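Local coordinates for Lmo0488 protein (Listeria monocytogenes serovar 1/2a, PDB 5TED) that binds shikimate through its effector-binding domain, the part present here, and as the LysR-type regulator QuiR activates protocatechuate biosynthesis genes, at residues V22-K27 against L201-K206; S45-L50 against P67-L72; L181-N186 against A195-A200. One frame throughout, in Å; residues are numbered along the deposited sequence.

Helix 17-26 comes early and carries the first half of interaction 1. Its partner lies near the C terminus, on helix 191-208, so this contact closes the longest loop. Interactions 2 and 3 nest inside that loop and follow one another without crossing. Interaction 2 closes a span of 16 residues that includes strand 57-60, and joins helix 43-51 to strand 69-84. Interaction 3 joins strand 177-184 to helix 191-208, the helix it shares with interaction 1. Strands 69-84 and 177-184 are neighbours in one sheet, and a salt bridge from Glu70 to Lys197 links interactions 2 and 3. Phe25 and Phe199 pack together between interactions 1 and 3. All lie in the LysR substrate-binding domain.

Interaction 1 (V22-K27 against L201-K206); sequences VQNFTK and LRYGKK
Asn24 and Tyr203 make this contact by themselves. The two side chains cross at about a right angle, with the amide and ring planes 40° apart. The amide sits obliquely by the hydroxyl end of the ring, and Asn24 CG is 3.9 Å from Tyr203 CE2. Tyr203 CG lies anti to the backbone N (chi1 -163°), and its ring reaches across to helix 17-26. Asn24 ND2 comes to 3.4 Å from Tyr203 OH, but the angle is too poor for a hydrogen bond. Each group is held by Glu20 instead: ND2 bonds to its backbone O and OH to its carboxylate OE2. One residue thus positions both partners from a turn earlier in helix 17-26.

This outer side is loose, and both residues are partly exposed. The inner side is tighter. There Asn24 CB packs against Phe199 CZ, and the buried Phe25 ring meets Phe196 edge-to-face.

The contact lies at the surface, where the C-terminal part of helix 17-26 meets helix 191-208. Val22 and Phe25 rest on strand 35-41, while Val22, Gln23 and Thr26 pack against the second subunit.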
# COMPACT_ATOMS: atom_id res chain seq x y z
N VAL A 22 17.39 0.42 7.18
CA VAL A 22 17.97 -0.88 6.87
C VAL A 22 19.30 -0.72 6.15
O VAL A 22 20.28 -1.41 6.45
CB VAL A 22 16.99 -1.70 6.02
CG1 VAL A 22 17.71 -2.87 5.36
CG2 VAL A 22 15.83 -2.21 6.90
N GLN A 23 19.37 0.20 5.19
CA GLN A 23 20.60 0.41 4.46
C GLN A 23 21.72 0.87 5.39
O GLN A 23 22.84 0.34 5.34
CB GLN A 23 20.37 1.41 3.32
CG GLN A 23 21.51 1.50 2.30
CD GLN A 23 22.66 2.34 2.78
OE1 GLN A 23 22.47 3.36 3.43
NE2 GLN A 23 23.87 1.93 2.44
N ASN A 24 21.44 1.84 6.27
CA ASN A 24 22.48 2.33 7.17
C ASN A 24 22.85 1.29 8.23
O ASN A 24 24.03 1.11 8.54
CB ASN A 24 22.02 3.64 7.83
CG ASN A 24 22.26 4.86 6.94
OD1 ASN A 24 23.37 5.39 6.91
ND2 ASN A 24 21.22 5.31 6.23
N PHE A 25 21.86 0.57 8.75
CA PHE A 25 22.16 -0.52 9.69
C PHE A 25 23.11 -1.55 9.08
O PHE A 25 24.07 -2.00 9.72
CB PHE A 25 20.85 -1.19 10.10
CG PHE A 25 21.00 -2.31 11.09
CD1 PHE A 25 21.28 -2.04 12.41
CD2 PHE A 25 20.77 -3.63 10.71
CE1 PHE A 25 21.39 -3.05 13.34
CE2 PHE A 25 20.86 -4.65 11.64
CZ PHE A 25 21.17 -4.36 12.96
N THR A 26 22.87 -1.93 7.82
CA THR A 26 23.56 -3.04 7.18
C THR A 26 24.94 -2.67 6.68
O THR A 26 25.68 -3.57 6.23
CB THR A 26 22.70 -3.59 6.03
OG1 THR A 26 21.42 -3.98 6.56
CG2 THR A 26 23.35 -4.83 5.39
N LYS A 27 25.32 -1.39 6.72
CA LYS A 27 26.69 -1.03 6.36
C LYS A 27 27.69 -1.57 7.37
O LYS A 27 28.84 -1.83 7.01
CB LYS A 27 26.85 0.49 6.33
CG LYS A 27 26.04 1.21 5.31
CD LYS A 27 25.87 2.67 5.68
CE LYS A 27 27.15 3.46 5.53
NZ LYS A 27 26.88 4.89 5.85
N LEU A 201 16.58 3.88 17.08
CA LEU A 201 16.23 4.99 17.97
C LEU A 201 17.29 6.09 17.94
O LEU A 201 16.97 7.29 17.94
CB LEU A 201 16.04 4.45 19.39
CG LEU A 201 14.74 3.64 19.55
CD1 LEU A 201 14.61 3.06 20.94
CD2 LEU A 201 13.54 4.51 19.22
N ARG A 202 18.57 5.69 17.95
CA ARG A 202 19.66 6.67 17.84
C ARG A 202 19.56 7.44 16.53
O ARG A 202 19.73 8.66 16.50
CB ARG A 202 21.02 5.97 17.93
CG ARG A 202 21.49 5.60 19.34
CD ARG A 202 23.00 5.24 19.34
NE ARG A 202 23.39 4.34 18.25
CZ ARG A 202 23.43 3.01 18.34
NH1 ARG A 202 23.12 2.40 19.49
NH2 ARG A 202 23.79 2.27 17.29
N TYR A 203 19.32 6.72 15.43
CA TYR A 203 19.23 7.34 14.11
C TYR A 203 18.06 8.32 14.04
O TYR A 203 18.21 9.44 13.54
CB TYR A 203 19.06 6.25 13.04
CG TYR A 203 19.36 6.74 11.64
CD1 TYR A 203 18.37 7.32 10.85
CD2 TYR A 203 20.65 6.65 11.12
CE1 TYR A 203 18.65 7.78 9.58
CE2 TYR A 203 20.95 7.10 9.85
CZ TYR A 203 19.94 7.67 9.08
OH TYR A 203 20.24 8.14 7.80
N GLY A 204 16.89 7.91 14.53
CA GLY A 204 15.73 8.79 14.53
C GLY A 204 15.96 10.04 15.36
O GLY A 204 15.56 11.14 14.97
N LYS A 205 16.58 9.89 16.52
CA LYS A 205 16.90 11.05 17.34
C LYS A 205 17.78 12.03 16.56
O LYS A 205 17.56 13.24 16.60
CB LYS A 205 17.58 10.61 18.63
CG LYS A 205 17.83 11.71 19.64
CD LYS A 205 18.42 11.15 20.93
CE LYS A 205 18.59 12.25 21.98
NZ LYS A 205 19.05 11.70 23.29
N LYS A 206 18.77 11.50 15.83
CA LYS A 206 19.74 12.35 15.14
C LYS A 206 19.17 12.95 13.86
O LYS A 206 19.42 14.12 13.56
CB LYS A 206 21.00 11.54 14.84
CG LYS A 206 22.12 12.35 14.21
CD LYS A 206 23.38 11.52 14.15
CE LYS A 206 24.53 12.32 13.57
NZ LYS A 206 24.93 13.46 14.45

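Interaction 2 (S45-L50 against P67-L72); sequences SIIPDL and PDIEFL
The backbone N of Leu50, a residue that touches Ile69 across this contact, is gripped by two carbonyls of its own helix. It bonds to Ile46 O at 3.0 Å and more weakly to Ile47 O. Pro48 has no N-H to give to the turn before, and the helix kinks there. No polar bond crosses between 45-50 and 67-72, and the contact is made by apolar side chains alone.

Ile69 is the central residue. Its CB points toward the helix, and its chain is extended at the end (chi2 176°), which carries CD1 up to Ile47. Ile69 CD1 is 3.4 Å from Ile47 CG2, tighter than usual van der Waals contact. The same methyl lies 3.6 Å from Ile47 CD1, so it touches both branches of that isoleucine. The other branch of Ile69 serves Leu50: its CG2 meets Leu50 CD1 at 4.1 Å.

Ile47 turns its last methyl aside (chi2 -65°), and CD1 arrives at the edge of the Phe71 ring, near the ring plane. It stands 4.0 Å from Phe71 CZ. One face of this ring is covered near its rim by Ile69 CG2, 3.5 Å above the plane. Tyr62 meets the ring edge-to-face.

The side chain of Ile47 is about 8 Å from the bound shikimate. Helix 43-51 starts at Thr43, a residue of the ligand pocket, so this packing lies near the site, though none of the four touching residues lines the pocket.

The helix segment and strand 69-72 cross at 123°, with axes 10.9 Å apart. Helix 43-51 is the helix of a beta-alpha-beta crossover between strands 35-41 and 57-60. Leu50 also rests on Ala58 of strand 57-60, and both Leu50 and Ile69 touch Ala182 of strand 177-184.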
# COMPACT_ATOMS: atom_id res chain seq x y z
N SER A 45 -4.01 -3.35 13.29
CA SER A 45 -3.62 -4.73 13.01
C SER A 45 -2.22 -5.04 13.52
O SER A 45 -1.96 -6.16 13.99
CB SER A 45 -3.73 -5.01 11.51
OG SER A 45 -2.47 -4.95 10.87
N ILE A 46 -1.31 -4.06 13.48
CA ILE A 46 0.09 -4.29 13.84
C ILE A 46 0.23 -4.66 15.31
O ILE A 46 1.07 -5.49 15.68
CB ILE A 46 0.93 -3.05 13.48
CG1 ILE A 46 1.18 -3.01 11.96
CG2 ILE A 46 2.23 -2.99 14.31
CD1 ILE A 46 1.75 -1.69 11.45
N ILE A 47 -0.56 -4.03 16.18
CA ILE A 47 -0.42 -4.27 17.62
C ILE A 47 -0.62 -5.74 17.98
O ILE A 47 0.23 -6.29 18.70
CB ILE A 47 -1.39 -3.36 18.40
CG1 ILE A 47 -1.02 -1.89 18.23
CG2 ILE A 47 -1.43 -3.78 19.87
CD1 ILE A 47 0.33 -1.50 18.81
N PRO A 48 -1.70 -6.42 17.56
CA PRO A 48 -1.82 -7.85 17.87
C PRO A 48 -0.65 -8.68 17.36
O PRO A 48 -0.28 -9.68 18.00
CB PRO A 48 -3.13 -8.25 17.18
CG PRO A 48 -3.89 -6.99 17.01
CD PRO A 48 -2.88 -5.89 16.85
N ASP A 49 -0.09 -8.33 16.20
CA ASP A 49 1.02 -9.11 15.66
C ASP A 49 2.32 -8.87 16.41
O ASP A 49 3.25 -9.69 16.31
CB ASP A 49 1.21 -8.83 14.17
CG ASP A 49 0.16 -9.52 13.32
OD1 ASP A 49 -0.49 -10.44 13.84
OD2 ASP A 49 0.02 -9.18 12.13
N LEU A 50 2.41 -7.78 17.16
CA LEU A 50 3.50 -7.65 18.12
C LEU A 50 3.26 -8.56 19.32
O LEU A 50 4.17 -9.26 19.77
CB LEU A 50 3.64 -6.20 18.60
CG LEU A 50 4.78 -5.28 18.20
CD1 LEU A 50 4.75 -4.11 19.18
CD2 LEU A 50 6.14 -5.97 18.22
N PRO A 67 -0.46 -1.18 27.96
CA PRO A 67 0.66 -1.20 28.91
C PRO A 67 1.70 -2.27 28.62
O PRO A 67 2.83 -2.18 29.13
CB PRO A 67 -0.04 -1.45 30.25
CG PRO A 67 -1.27 -2.21 29.88
CD PRO A 67 -1.72 -1.62 28.57
N ASP A 68 1.36 -3.30 27.83
CA ASP A 68 2.31 -4.34 27.47
C ASP A 68 3.26 -3.92 26.36
O ASP A 68 4.24 -4.63 26.10
CB ASP A 68 1.56 -5.60 27.06
CG ASP A 68 0.71 -6.17 28.19
OD1 ASP A 68 1.09 -5.99 29.37
OD2 ASP A 68 -0.33 -6.80 27.89
N ILE A 69 3.01 -2.79 25.70
CA ILE A 69 3.80 -2.36 24.56
C ILE A 69 4.59 -1.12 24.95
O ILE A 69 4.03 -0.19 25.54
CB ILE A 69 2.93 -2.10 23.33
CG1 ILE A 69 2.25 -3.40 22.89
CG2 ILE A 69 3.78 -1.57 22.19
CD1 ILE A 69 1.31 -3.24 21.77
N GLU A 70 5.88 -1.13 24.65
CA GLU A 70 6.72 0.04 24.84
C GLU A 70 6.78 0.82 23.54
O GLU A 70 7.17 0.28 22.51
CB GLU A 70 8.13 -0.39 25.26
CG GLU A 70 9.10 0.76 25.28
CD GLU A 70 10.52 0.29 25.41
OE1 GLU A 70 11.08 -0.24 24.43
OE2 GLU A 70 11.07 0.45 26.51
N PHE A 71 6.41 2.10 23.59
CA PHE A 71 6.48 2.99 22.44
C PHE A 71 7.59 4.01 22.68
O PHE A 71 7.58 4.69 23.71
CB PHE A 71 5.16 3.72 22.21
CG PHE A 71 3.98 2.82 21.90
CD1 PHE A 71 3.18 2.32 22.92
CD2 PHE A 71 3.66 2.50 20.59
CE1 PHE A 71 2.08 1.50 22.65
CE2 PHE A 71 2.55 1.69 20.30
CZ PHE A 71 1.76 1.19 21.34
N LEU A 72 8.56 4.08 21.78
CA LEU A 72 9.63 5.08 21.86
C LEU A 72 9.66 5.91 20.59
O LEU A 72 9.59 5.35 19.48
CB LEU A 72 11.01 4.42 22.10
CG LEU A 72 11.15 3.72 23.46
CD1 LEU A 72 12.45 2.99 23.54
CD2 LEU A 72 11.08 4.72 24.58

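Interaction 3 (L181-N186 against A195-A200); sequences LASLKN and AFKDFA
Leu181 and Lys197 bring strand 177-184 and helix 191-208 closest, with their CA atoms 7.7 Å apart. The strand is regular through Leu184 and then passes into the loop that leads to the helix. Leu181 and Ser183 direct their CB atoms toward the helix, while Ala182 and Leu184 direct theirs away. The helix keeps its regular bonds here, such as Ala200 N to Phe196 O at 2.8 Å.

Lys197 carries the contact from the helix side. Its CG lies anti to the backbone N (chi1 180°), and the rest of the chain is fully extended. This makes it a straight arm from the helix to the strand. The two ends of the arm do different things. Near its base, Lys197 CG packs 4.1 Å from Leu181 CD1, and the two side chains cross obliquely. At its tip, Lys197 NZ lies 3.3 Å from Ser183 OG, and Lys197 CE is 3.9 Å from the same oxygen.

The strong partner of NZ is on the next strand. Lys197 NZ forms a salt bridge with Glu70 OE1 of strand 69-84. Backbone bonds join Glu70 to Ser183, so the carboxylate and the hydroxyl come from adjacent strands. Beyond Lys197, Leu181 is buried against Leu57 and Ile59, and Phe196 packs on Leu57, so strand 57-60, the neighbour of strand 177-184 in the sheet, also takes side chains from both segments.

The contact is part apolar and part polar. Lysine methylenes lie against a buried leucine, and the ammonium group pairs with a glutamate beside a serine. The nearby carboxylate would favour the charged form of Lys197. One extended side chain thereby ties the C-terminal helix to two strands of the sheet.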
# COMPACT_ATOMS: atom_id res chain seq x y z
N LEU A 181 8.76 3.43 17.51
CA LEU A 181 9.26 2.08 17.46
C LEU A 181 8.63 1.33 18.63
O LEU A 181 8.79 1.74 19.79
CB LEU A 181 10.80 2.05 17.54
CG LEU A 181 11.52 0.73 17.25
CD1 LEU A 181 11.11 -0.37 18.20
CD2 LEU A 181 11.29 0.30 15.83
N ALA A 182 7.86 0.30 18.33
CA ALA A 182 7.09 -0.41 19.34
C ALA A 182 7.63 -1.82 19.52
O ALA A 182 8.03 -2.48 18.55
CB ALA A 182 5.60 -0.44 18.96
N SER A 183 7.66 -2.28 20.78
CA SER A 183 8.13 -3.62 21.13
C SER A 183 7.41 -4.08 22.39
O SER A 183 6.83 -3.27 23.13
CB SER A 183 9.65 -3.65 21.35
OG SER A 183 10.03 -2.79 22.41
N LEU A 184 7.45 -5.39 22.64
CA LEU A 184 6.83 -5.94 23.84
C LEU A 184 7.68 -5.60 25.06
O LEU A 184 8.87 -5.90 25.10
CB LEU A 184 6.69 -7.46 23.75
CG LEU A 184 5.55 -8.05 22.93
CD1 LEU A 184 5.54 -9.59 23.12
CD2 LEU A 184 4.22 -7.41 23.34
N LYS A 185 7.04 -5.02 26.07
CA LYS A 185 7.76 -4.60 27.26
C LYS A 185 8.27 -5.81 28.05
O LYS A 185 7.59 -6.83 28.17
CB LYS A 185 6.83 -3.75 28.13
CG LYS A 185 7.53 -2.68 28.95
CD LYS A 185 6.52 -1.72 29.57
CE LYS A 185 5.92 -0.79 28.50
NZ LYS A 185 5.20 0.39 29.08
N ASN A 186 9.48 -5.67 28.59
CA ASN A 186 10.09 -6.66 29.50
C ASN A 186 10.19 -8.05 28.87
O ASN A 186 10.24 -9.06 29.57
CB ASN A 186 9.33 -6.74 30.83
CG ASN A 186 9.26 -5.41 31.55
OD1 ASN A 186 10.24 -4.67 31.65
ND2 ASN A 186 8.08 -5.10 32.09
N ALA A 195 20.07 -4.93 18.53
CA ALA A 195 20.99 -4.07 17.81
C ALA A 195 20.23 -3.14 16.88
O ALA A 195 20.53 -1.94 16.81
CB ALA A 195 22.01 -4.90 17.03
N PHE A 196 19.22 -3.66 16.19
CA PHE A 196 18.46 -2.81 15.29
C PHE A 196 17.61 -1.78 16.04
O PHE A 196 17.51 -0.62 15.61
CB PHE A 196 17.56 -3.64 14.38
CG PHE A 196 16.82 -2.80 13.38
CD1 PHE A 196 17.48 -2.30 12.27
CD2 PHE A 196 15.47 -2.50 13.56
CE1 PHE A 196 16.82 -1.52 11.34
CE2 PHE A 196 14.79 -1.73 12.63
CZ PHE A 196 15.47 -1.22 11.52
N LYS A 197 16.97 -2.18 17.13
CA LYS A 197 16.19 -1.24 17.93
C LYS A 197 17.06 -0.07 18.38
O LYS A 197 16.70 1.10 18.18
CB LYS A 197 15.56 -1.94 19.13
CG LYS A 197 14.72 -1.02 20.03
CD LYS A 197 14.28 -1.77 21.30
CE LYS A 197 13.42 -0.89 22.20
NZ LYS A 197 12.96 -1.67 23.38
N ASP A 198 18.20 -0.37 19.01
CA ASP A 198 19.08 0.70 19.49
C ASP A 198 19.57 1.58 18.34
O ASP A 198 19.59 2.81 18.44
CB ASP A 198 20.27 0.11 20.24
CG ASP A 198 19.88 -0.55 21.55
OD1 ASP A 198 18.74 -0.35 22.02
OD2 ASP A 198 20.74 -1.26 22.12
N PHE A 199 19.97 0.95 17.23
CA PHE A 199 20.41 1.72 16.07
C PHE A 199 19.32 2.66 15.59
O PHE A 199 19.57 3.85 15.34
CB PHE A 199 20.83 0.79 14.94
CG PHE A 199 20.87 1.47 13.62
CD1 PHE A 199 21.99 2.16 13.21
CD2 PHE A 199 19.77 1.41 12.77
CE1 PHE A 199 22.01 2.81 11.99
CE2 PHE A 199 19.79 2.05 11.55
CZ PHE A 199 20.91 2.75 11.16
N ALA A 200 18.10 2.14 15.44
CA ALA A 200 17.02 2.94 14.86
C ALA A 200 16.64 4.10 15.76
O ALA A 200 16.39 5.21 15.27
CB ALA A 200 15.80 2.06 14.60